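Local coordinates for immunoreactive 84kD antigen PG93 (Porphyromonas gingivalis, PDB 5M11), which serves as an essential surface component of the type IX secretion system and binds zinc and calcium ions, at residues G59-S67 and I79-D87; K110-R121 and L124-V135. All coordinates share one frame; numbering follows the deposited sequence.

Contact 1: G59-S67 and I79-D87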
loop_
_atom_site.group_PDB
_atom_site.type_symbol
_atom_site.label_atom_id
_atom_site.label_comp_id
_atom_site.label_asym_id
_atom_site.label_seq_id
_atom_site.Cartn_x
_atom_site.Cartn_y
_atom_site.Cartn_z
ATOM N N GLY A 59 -14.844 6.501 -5.592
ATOM C CA GLY A 59 -15.346 6.431 -6.959
ATOM C C GLY A 59 -14.279 6.380 -8.033
ATOM O O GLY A 59 -14.602 6.231 -9.212
ATOM N N LEU A 60 -13.001 6.487 -7.641
ATOM C CA LEU A 60 -11.868 6.443 -8.566
ATOM C C LEU A 60 -11.674 5.017 -9.075
ATOM O O LEU A 60 -12.006 4.058 -8.377
ATOM C CB LEU A 60 -10.591 6.988 -7.897
ATOM C CG LEU A 60 -10.299 8.509 -7.999
ATOM C CD1 LEU A 60 -11.369 9.363 -7.321
ATOM C CD2 LEU A 60 -8.985 8.829 -7.344
ATOM N N SER A 61 -11.185 4.886 -10.310
ATOM C CA SER A 61 -11.046 3.616 -11.018
ATOM C C SER A 61 -9.700 2.899 -10.820
ATOM O O SER A 61 -9.598 1.737 -11.221
ATOM C CB SER A 61 -11.264 3.831 -12.511
ATOM O OG SER A 61 -12.348 4.699 -12.795
ATOM N N ASP A 62 -8.669 3.570 -10.250
ATOM C CA ASP A 62 -7.336 2.969 -10.051
ATOM C C ASP A 62 -6.597 3.559 -8.827
ATOM O O ASP A 62 -7.138 4.448 -8.167
ATOM C CB ASP A 62 -6.476 3.093 -11.325
ATOM C CG ASP A 62 -5.760 1.808 -11.695
ATOM O OD1 ASP A 62 -5.366 1.035 -10.754
ATOM O OD2 ASP A 62 -5.579 1.567 -12.911
ATOM N N THR A 63 -5.357 3.083 -8.543
ATOM C CA THR A 63 -4.646 3.424 -7.310
ATOM C C THR A 63 -3.540 4.536 -7.358
ATOM O O THR A 63 -3.637 5.432 -6.506
ATOM C CB THR A 63 -4.023 2.151 -6.708
ATOM O OG1 THR A 63 -5.044 1.155 -6.616
ATOM C CG2 THR A 63 -3.425 2.376 -5.308
ATOM N N SER A 64 -2.454 4.440 -8.163
ATOM C CA SER A 64 -1.388 5.454 -7.988
ATOM C C SER A 64 -1.452 6.593 -8.986
ATOM O O SER A 64 -1.217 6.397 -10.183
ATOM C CB SER A 64 0.005 4.829 -8.027
ATOM O OG SER A 64 0.099 3.689 -7.197
ATOM N N VAL A 65 -1.729 7.800 -8.484
ATOM C CA VAL A 65 -1.845 8.987 -9.328
ATOM C C VAL A 65 -0.422 9.455 -9.717
ATOM O O VAL A 65 0.436 9.611 -8.851
ATOM C CB VAL A 65 -2.695 10.088 -8.647
ATOM C CG1 VAL A 65 -2.826 11.309 -9.538
ATOM C CG2 VAL A 65 -4.075 9.556 -8.276
ATOM N N SER A 66 -0.181 9.607 -11.035
ATOM C CA SER A 66 1.077 9.991 -11.669
ATOM C C SER A 66 1.092 11.474 -12.077
ATOM O O SER A 66 2.163 12.005 -12.358
ATOM C CB SER A 66 1.317 9.107 -12.894
ATOM O OG SER A 66 2.491 9.408 -13.631
ATOM N N SER A 67 -0.074 12.136 -12.134
ATOM C CA SER A 67 -0.235 13.554 -12.514
ATOM C C SER A 67 -1.719 13.947 -12.596
ATOM O O SER A 67 -2.585 13.087 -12.777
ATOM C CB SER A 67 0.426 13.834 -13.862
ATOM O OG SER A 67 0.253 15.187 -14.232
ATOM N N ILE A 79 -7.303 12.944 -14.155
ATOM C CA ILE A 79 -6.427 12.161 -13.275
ATOM C C ILE A 79 -5.717 11.103 -14.103
ATOM O O ILE A 79 -6.369 10.182 -14.603
ATOM C CB ILE A 79 -7.162 11.494 -12.075
ATOM C CG1 ILE A 79 -8.020 12.486 -11.274
ATOM C CG2 ILE A 79 -6.156 10.802 -11.168
ATOM C CD1 ILE A 79 -9.183 11.853 -10.563
ATOM N N TYR A 80 -4.394 11.224 -14.243
ATOM C CA TYR A 80 -3.608 10.235 -14.970
ATOM C C TYR A 80 -2.848 9.370 -13.949
ATOM O O TYR A 80 -2.141 9.870 -13.068
ATOM C CB TYR A 80 -2.674 10.876 -16.024
ATOM C CG TYR A 80 -1.855 9.865 -16.789
ATOM C CD1 TYR A 80 -2.336 9.293 -17.958
ATOM C CD2 TYR A 80 -0.610 9.444 -16.318
ATOM C CE1 TYR A 80 -1.598 8.332 -18.654
ATOM C CE2 TYR A 80 0.137 8.479 -16.999
ATOM C CZ TYR A 80 -0.369 7.913 -18.160
ATOM O OH TYR A 80 0.344 6.944 -18.818
ATOM N N TYR A 81 -3.019 8.062 -14.098
ATOM C CA TYR A 81 -2.454 7.032 -13.228
ATOM C C TYR A 81 -1.145 6.454 -13.757
ATOM O O TYR A 81 -0.932 6.424 -14.962
ATOM C CB TYR A 81 -3.480 5.899 -13.067
ATOM C CG TYR A 81 -4.726 6.336 -12.335
ATOM C CD1 TYR A 81 -4.776 6.335 -10.942
ATOM C CD2 TYR A 81 -5.849 6.773 -13.030
ATOM C CE1 TYR A 81 -5.918 6.745 -10.259
ATOM C CE2 TYR A 81 -7.002 7.181 -12.358
ATOM C CZ TYR A 81 -7.032 7.163 -10.972
ATOM O OH TYR A 81 -8.169 7.535 -10.303
ATOM N N ALA A 82 -0.292 5.948 -12.847
ATOM C CA ALA A 82 0.987 5.291 -13.150
ATOM C C ALA A 82 0.784 4.086 -14.090
ATOM O O ALA A 82 1.655 3.770 -14.890
ATOM C CB ALA A 82 1.644 4.831 -11.859
ATOM N N SER A 83 -0.377 3.446 -14.010
ATOM C CA SER A 83 -0.721 2.293 -14.821
ATOM C C SER A 83 -1.165 2.673 -16.249
ATOM O O SER A 83 -1.602 1.794 -17.001
ATOM C CB SER A 83 -1.839 1.518 -14.135
ATOM O OG SER A 83 -3.071 2.223 -14.182
ATOM N N GLY A 84 -1.125 3.956 -16.589
ATOM C CA GLY A 84 -1.610 4.433 -17.875
ATOM C C GLY A 84 -3.099 4.750 -17.896
ATOM O O GLY A 84 -3.608 5.312 -18.878
ATOM N N ASN A 85 -3.813 4.416 -16.819
ATOM C CA ASN A 85 -5.243 4.702 -16.708
ATOM C C ASN A 85 -5.534 6.200 -16.554
ATOM O O ASN A 85 -4.696 6.957 -16.058
ATOM C CB ASN A 85 -5.823 3.962 -15.514
ATOM C CG ASN A 85 -7.203 3.419 -15.723
ATOM O OD1 ASN A 85 -7.981 3.875 -16.570
ATOM N ND2 ASN A 85 -7.545 2.448 -14.916
ATOM N N ILE A 86 -6.736 6.613 -16.963
ATOM C CA ILE A 86 -7.240 7.987 -16.890
ATOM C C ILE A 86 -8.641 7.988 -16.276
ATOM O O ILE A 86 -9.482 7.122 -16.584
ATOM C CB ILE A 86 -7.258 8.642 -18.301
ATOM C CG1 ILE A 86 -5.834 8.892 -18.861
ATOM C CG2 ILE A 86 -8.099 9.913 -18.335
ATOM C CD1 ILE A 86 -5.725 8.695 -20.327
ATOM N N ASP A 87 -8.890 8.993 -15.437
ATOM C CA ASP A 87 -10.181 9.267 -14.830
ATOM C C ASP A 87 -10.513 10.728 -15.071
ATOM O O ASP A 87 -9.595 11.554 -15.131
ATOM C CB ASP A 87 -10.166 8.956 -13.319
ATOM C CG ASP A 87 -10.602 7.558 -12.911
ATOM O OD1 ASP A 87 -11.058 6.789 -13.796
ATOM O OD2 ASP A 87 -10.542 7.251 -11.702
#

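Contact 2: K110-R121 and L124-V135. With ZN (zinc ion), chain I.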
loop_
_atom_site.group_PDB
_atom_site.type_symbol
_atom_site.label_atom_id
_atom_site.label_comp_id
_atom_site.label_asym_id
_atom_site.label_seq_id
_atom_site.Cartn_x
_atom_site.Cartn_y
_atom_site.Cartn_z
ATOM N N LYS A 110 4.464 3.898 -19.733
ATOM C CA LYS A 110 3.328 4.742 -19.353
ATOM C C LYS A 110 3.785 6.082 -18.794
ATOM O O LYS A 110 2.954 6.963 -18.538
ATOM C CB LYS A 110 2.427 4.025 -18.319
ATOM C CG LYS A 110 2.064 2.572 -18.640
ATOM C CD LYS A 110 1.016 2.426 -19.721
ATOM C CE LYS A 110 0.818 0.971 -20.034
ATOM N NZ LYS A 110 -0.216 0.768 -21.080
ATOM N N THR A 111 5.099 6.262 -18.637
ATOM C CA THR A 111 5.656 7.501 -18.091
ATOM C C THR A 111 5.014 8.703 -18.745
ATOM O O THR A 111 4.894 8.734 -19.964
ATOM C CB THR A 111 7.167 7.501 -18.298
ATOM O OG1 THR A 111 7.709 6.400 -17.575
ATOM C CG2 THR A 111 7.841 8.823 -17.893
ATOM N N LEU A 112 4.571 9.669 -17.940
ATOM C CA LEU A 112 4.012 10.925 -18.462
ATOM C C LEU A 112 5.010 12.044 -18.229
ATOM O O LEU A 112 5.617 12.131 -17.165
ATOM C CB LEU A 112 2.653 11.254 -17.828
ATOM C CG LEU A 112 1.804 12.282 -18.546
ATOM C CD1 LEU A 112 0.905 11.640 -19.557
ATOM C CD2 LEU A 112 0.956 13.040 -17.550
ATOM N N ASN A 113 5.189 12.884 -19.226
ATOM C CA ASN A 113 6.114 14.009 -19.185
ATOM C C ASN A 113 5.330 15.317 -19.148
ATOM O O ASN A 113 5.749 16.255 -18.473
ATOM C CB ASN A 113 7.076 13.961 -20.395
ATOM C CG ASN A 113 7.770 12.621 -20.618
ATOM O OD1 ASN A 113 8.389 12.023 -19.714
ATOM N ND2 ASN A 113 7.686 12.120 -21.840
ATOM N N ARG A 114 4.181 15.386 -19.859
ATOM C CA ARG A 114 3.351 16.596 -19.887
ATOM C C ARG A 114 1.860 16.261 -20.013
ATOM O O ARG A 114 1.469 15.402 -20.811
ATOM C CB ARG A 114 3.794 17.547 -21.029
ATOM C CG ARG A 114 3.157 18.940 -21.008
ATOM C CD ARG A 114 3.635 19.823 -19.865
ATOM N NE ARG A 114 5.033 20.248 -20.004
ATOM C CZ ARG A 114 5.803 20.641 -18.987
ATOM N NH1 ARG A 114 5.325 20.658 -17.752
ATOM N NH2 ARG A 114 7.054 21.024 -19.202
ATOM N N LEU A 115 1.041 16.943 -19.202
ATOM C CA LEU A 115 -0.416 16.861 -19.214
ATOM C C LEU A 115 -0.889 18.267 -19.431
ATOM O O LEU A 115 -0.985 19.044 -18.488
ATOM C CB LEU A 115 -0.955 16.238 -17.913
ATOM C CG LEU A 115 -2.467 16.086 -17.650
ATOM C CD1 LEU A 115 -3.249 15.728 -18.897
ATOM C CD2 LEU A 115 -2.710 15.048 -16.567
ATOM N N LEU A 116 -1.068 18.623 -20.692
ATOM C CA LEU A 116 -1.455 19.947 -21.122
ATOM C C LEU A 116 -2.954 20.023 -21.420
ATOM O O LEU A 116 -3.423 19.363 -22.339
ATOM C CB LEU A 116 -0.628 20.294 -22.377
ATOM C CG LEU A 116 -0.845 21.679 -22.956
ATOM C CD1 LEU A 116 -0.174 22.744 -22.101
ATOM C CD2 LEU A 116 -0.339 21.739 -24.366
ATOM N N ILE A 117 -3.704 20.843 -20.675
ATOM C CA ILE A 117 -5.149 21.026 -20.948
ATOM C C ILE A 117 -5.378 22.374 -21.667
ATOM O O ILE A 117 -5.130 23.443 -21.090
ATOM C CB ILE A 117 -6.034 20.909 -19.680
ATOM C CG1 ILE A 117 -5.967 19.480 -19.101
ATOM C CG2 ILE A 117 -7.464 21.370 -19.989
ATOM C CD1 ILE A 117 -6.897 19.168 -18.001
ATOM N N VAL A 118 -5.806 22.311 -22.936
ATOM C CA VAL A 118 -6.122 23.485 -23.763
ATOM C C VAL A 118 -7.597 23.400 -24.099
ATOM O O VAL A 118 -7.994 22.500 -24.835
ATOM C CB VAL A 118 -5.246 23.583 -25.038
ATOM C CG1 VAL A 118 -5.527 24.868 -25.791
ATOM C CG2 VAL A 118 -3.766 23.452 -24.718
ATOM N N GLY A 119 -8.396 24.273 -23.510
ATOM C CA GLY A 119 -9.844 24.285 -23.718
ATOM C C GLY A 119 -10.534 23.017 -23.251
ATOM O O GLY A 119 -10.585 22.732 -22.050
ATOM N N ASN A 120 -11.054 22.237 -24.201
ATOM C CA ASN A 120 -11.763 21.003 -23.856
ATOM C C ASN A 120 -10.987 19.765 -24.382
ATOM O O ASN A 120 -11.548 18.669 -24.510
ATOM C CB ASN A 120 -13.242 21.051 -24.324
ATOM C CG ASN A 120 -13.441 21.217 -25.805
ATOM O OD1 ASN A 120 -12.519 21.049 -26.617
ATOM N ND2 ASN A 120 -14.664 21.547 -26.194
ATOM N N ARG A 121 -9.677 19.941 -24.613
ATOM C CA ARG A 121 -8.798 18.845 -25.006
ATOM C C ARG A 121 -7.673 18.753 -24.019
ATOM O O ARG A 121 -7.229 19.777 -23.513
ATOM C CB ARG A 121 -8.215 19.010 -26.445
ATOM C CG ARG A 121 -9.164 18.735 -27.612
ATOM C CD ARG A 121 -9.731 17.324 -27.688
ATOM N NE ARG A 121 -10.594 17.128 -28.861
ATOM C CZ ARG A 121 -11.922 17.254 -28.871
ATOM N NH1 ARG A 121 -12.605 17.046 -29.989
ATOM N NH2 ARG A 121 -12.576 17.595 -27.763
ATOM N N LEU A 124 -1.565 14.503 -23.764
ATOM C CA LEU A 124 -0.724 13.738 -22.867
ATOM C C LEU A 124 0.498 13.291 -23.637
ATOM O O LEU A 124 0.376 12.544 -24.603
ATOM C CB LEU A 124 -1.521 12.559 -22.268
ATOM C CG LEU A 124 -2.805 12.959 -21.483
ATOM C CD1 LEU A 124 -4.047 12.784 -22.316
ATOM C CD2 LEU A 124 -2.975 12.133 -20.276
ATOM N N ALA A 125 1.665 13.819 -23.266
ATOM C CA ALA A 125 2.934 13.443 -23.875
ATOM C C ALA A 125 3.658 12.568 -22.900
ATOM O O ALA A 125 3.908 13.008 -21.779
ATOM C CB ALA A 125 3.762 14.683 -24.199
ATOM N N GLY A 126 3.955 11.335 -23.304
ATOM C CA GLY A 126 4.666 10.371 -22.474
ATOM C C GLY A 126 5.500 9.361 -23.249
ATOM O O GLY A 126 5.868 9.602 -24.403
ATOM N N GLY A 127 5.801 8.228 -22.613
ATOM C CA GLY A 127 6.600 7.168 -23.217
ATOM C C GLY A 127 5.830 6.319 -24.210
ATOM O O GLY A 127 6.403 5.403 -24.816
ATOM N N PHE A 128 4.515 6.613 -24.361
ATOM C CA PHE A 128 3.536 5.946 -25.231
ATOM C C PHE A 128 3.277 6.768 -26.487
ATOM O O PHE A 128 2.600 6.274 -27.404
ATOM C CB PHE A 128 2.188 5.721 -24.476
ATOM C CG PHE A 128 1.660 6.949 -23.771
ATOM C CD1 PHE A 128 0.902 7.895 -24.459
ATOM C CD2 PHE A 128 2.005 7.214 -22.449
ATOM C CE1 PHE A 128 0.516 9.092 -23.839
ATOM C CE2 PHE A 128 1.598 8.398 -21.825
ATOM C CZ PHE A 128 0.858 9.330 -22.523
ATOM N N GLY A 129 3.739 8.029 -26.472
ATOM C CA GLY A 129 3.549 8.977 -27.560
ATOM C C GLY A 129 2.833 10.240 -27.117
ATOM O O GLY A 129 3.060 10.730 -26.004
ATOM N N LEU A 130 1.981 10.794 -28.005
ATOM C CA LEU A 130 1.197 11.988 -27.728
ATOM C C LEU A 130 -0.273 11.665 -27.894
ATOM O O LEU A 130 -0.703 11.464 -29.017
ATOM C CB LEU A 130 1.617 13.179 -28.609
ATOM C CG LEU A 130 0.849 14.497 -28.393
ATOM C CD1 LEU A 130 0.958 14.977 -26.947
ATOM C CD2 LEU A 130 1.336 15.579 -29.333
ATOM N N SER A 131 -1.040 11.604 -26.783
ATOM C CA SER A 131 -2.456 11.255 -26.799
ATOM C C SER A 131 -3.382 12.470 -26.646
ATOM O O SER A 131 -3.177 13.323 -25.762
ATOM C CB SER A 131 -2.754 10.244 -25.704
ATOM O OG SER A 131 -2.327 8.971 -26.150
ATOM N N VAL A 132 -4.402 12.552 -27.514
ATOM C CA VAL A 132 -5.393 13.624 -27.457
ATOM C C VAL A 132 -6.592 13.065 -26.717
ATOM O O VAL A 132 -7.229 12.096 -27.170
ATOM C CB VAL A 132 -5.787 14.228 -28.826
ATOM C CG1 VAL A 132 -6.650 15.461 -28.642
ATOM C CG2 VAL A 132 -4.561 14.584 -29.619
ATOM N N LEU A 133 -6.885 13.677 -25.579
ATOM C CA LEU A 133 -7.993 13.261 -24.774
ATOM C C LEU A 133 -9.125 14.248 -24.922
ATOM O O LEU A 133 -8.911 15.469 -24.857
ATOM C CB LEU A 133 -7.541 13.112 -23.321
ATOM C CG LEU A 133 -8.570 12.972 -22.221
ATOM C CD1 LEU A 133 -9.400 11.724 -22.379
ATOM C CD2 LEU A 133 -7.871 12.970 -20.886
ATOM N N ASP A 134 -10.330 13.701 -25.185
ATOM C CA ASP A 134 -11.557 14.461 -25.267
ATOM C C ASP A 134 -12.185 14.347 -23.865
ATOM O O ASP A 134 -12.823 13.350 -23.518
ATOM C CB ASP A 134 -12.455 13.966 -26.413
ATOM C CG ASP A 134 -13.778 14.693 -26.579
ATOM O OD1 ASP A 134 -14.151 15.477 -25.676
ATOM O OD2 ASP A 134 -14.451 14.465 -27.602
ATOM N N VAL A 135 -11.910 15.361 -23.045
ATOM C CA VAL A 135 -12.330 15.462 -21.664
ATOM C C VAL A 135 -13.868 15.401 -21.546
ATOM O O VAL A 135 -14.346 14.590 -20.769
ATOM C CB VAL A 135 -11.729 16.732 -21.011
ATOM C CG1 VAL A 135 -12.113 16.818 -19.532
ATOM C CG2 VAL A 135 -10.201 16.780 -21.187
HETATM ZN ZN ZN I . -16.143 15.692 -27.948
#

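Contact 1: G59-S67 and I79-D87
Ile-79 opens the second segment by laying CG2 against both methyls of Val-65, CG1 of Val-65 being 3.7 Å from CG2 of Ile-79. Next comes Tyr-80, whose carbonyl O accepts Ser-66 N at 2.8 Å and, weakly, Ser-67 N, while Tyr-80 N returns a bond to Ser-67 O. Two residues facing one make this a classic beta bulge in the hairpin of strands 65-71 and 76-81.

Asp-62 CB sits over the centre of one face of the Tyr-81 ring, a CH-pi contact 3.7 Å from the centroid, and Ile-79 CG2 covers the opposite face nearer the rim; Leu-60 CD2 meets the edge. With CG anti to the carbonyl carbon (chi1 -66°), the ring runs back along residues 60-62, and its OH reaches Asp-87 OD2. Ala-82, within the type I turn from Tyr-81 to Gly-84, gives its N to Ser-64 O at 2.9 Å. Asn-85 ND2 meets Asp-62 OD2 on its anti side, almost straight at 176°, and Ser-83 OG comes from above the other face.

Asp-87 ends the segment by holding Ser-61 with both oxygens: OD2 takes Ser-61 N at 2.8 Å and OD1 takes Ser-61 OG at 2.7 Å, each through its syn lone pair. Two carboxylates, each gripped by several neutral donors, thus pin the loop before strand 65-71 to the turn and strand 86-89, probably favouring their ionised form.

Contact 2: K110-R121 and L124-V135
Thr-111 O and Gly-127 N begin the backbone bonding, 2.8 Å apart. Ala-125 O then takes two donors, Asn-113 N at 2.9 Å and Arg-114 N at 3.1 Å, and Ala-125 N bonds back to Arg-114 O. Two residues opposite one are the mark of a classic beta bulge, here where the chain turns a corner at Asn-113. At this bend the CA of Gly-126 lies beside Thr-111 O.

Apolar contacts gather on the face carrying Leu-112, Leu-115 and Leu-124. CD1 of Leu-112 touches both CB of Leu-124 and, at 3.8 Å, the CZ corner of the Phe-128 ring, meeting that ring at its edge. Leu-115 and Leu-124 lie side by side and point the same way, CD1 of the former 3.8 Å from CG of the latter.

Charge governs the other end. The guanidinium of Arg-121 stacks over the carboxylate of Asp-134, their planes 28° apart; NH2 is 3.4 Å from OD1, but no N-H points at that oxygen, so the salt bridge is one of charge alone. A bend at chi2 (-61°) brings the arginine chain toward 124-135, its CD against Val-132 CG1. Asp-134 OD2 binds the zinc ion at 2.1 Å, and Glu-137 also ligates the metal.

Together the segments cover most of the first three strands of a four-stranded antiparallel propeller blade, strand 112-118 at one edge, with Leu-112, Leu-115 and Ile-117 packed on strands 65-71 and 76-81 and Leu-116 on strand 150-155.

How the contacts relate
Contacts 1 and 2 belong to successive four-stranded blades of the N-terminal beta-propeller, follow one another along the chain, and have centres about 13 Å apart. Both join the first two strands of their blade through a classic bulge. Tyr-80 connects them directly: its OH lies 2.6 Å from Lys-110 O, a probable hydrogen bond, and 3.6 Å from CE2 of Phe-128, while its CD1 packs 3.7 Å from CD2 of Leu-124. Only contact 2 supplies a metal ligand, Asp-134 for zinc; in contact 1 the side chain of Ser-64 merely lies about 6 Å from a calcium ion. Ser-64 also touches Asp-654, which binds calcium in another structure of this protein.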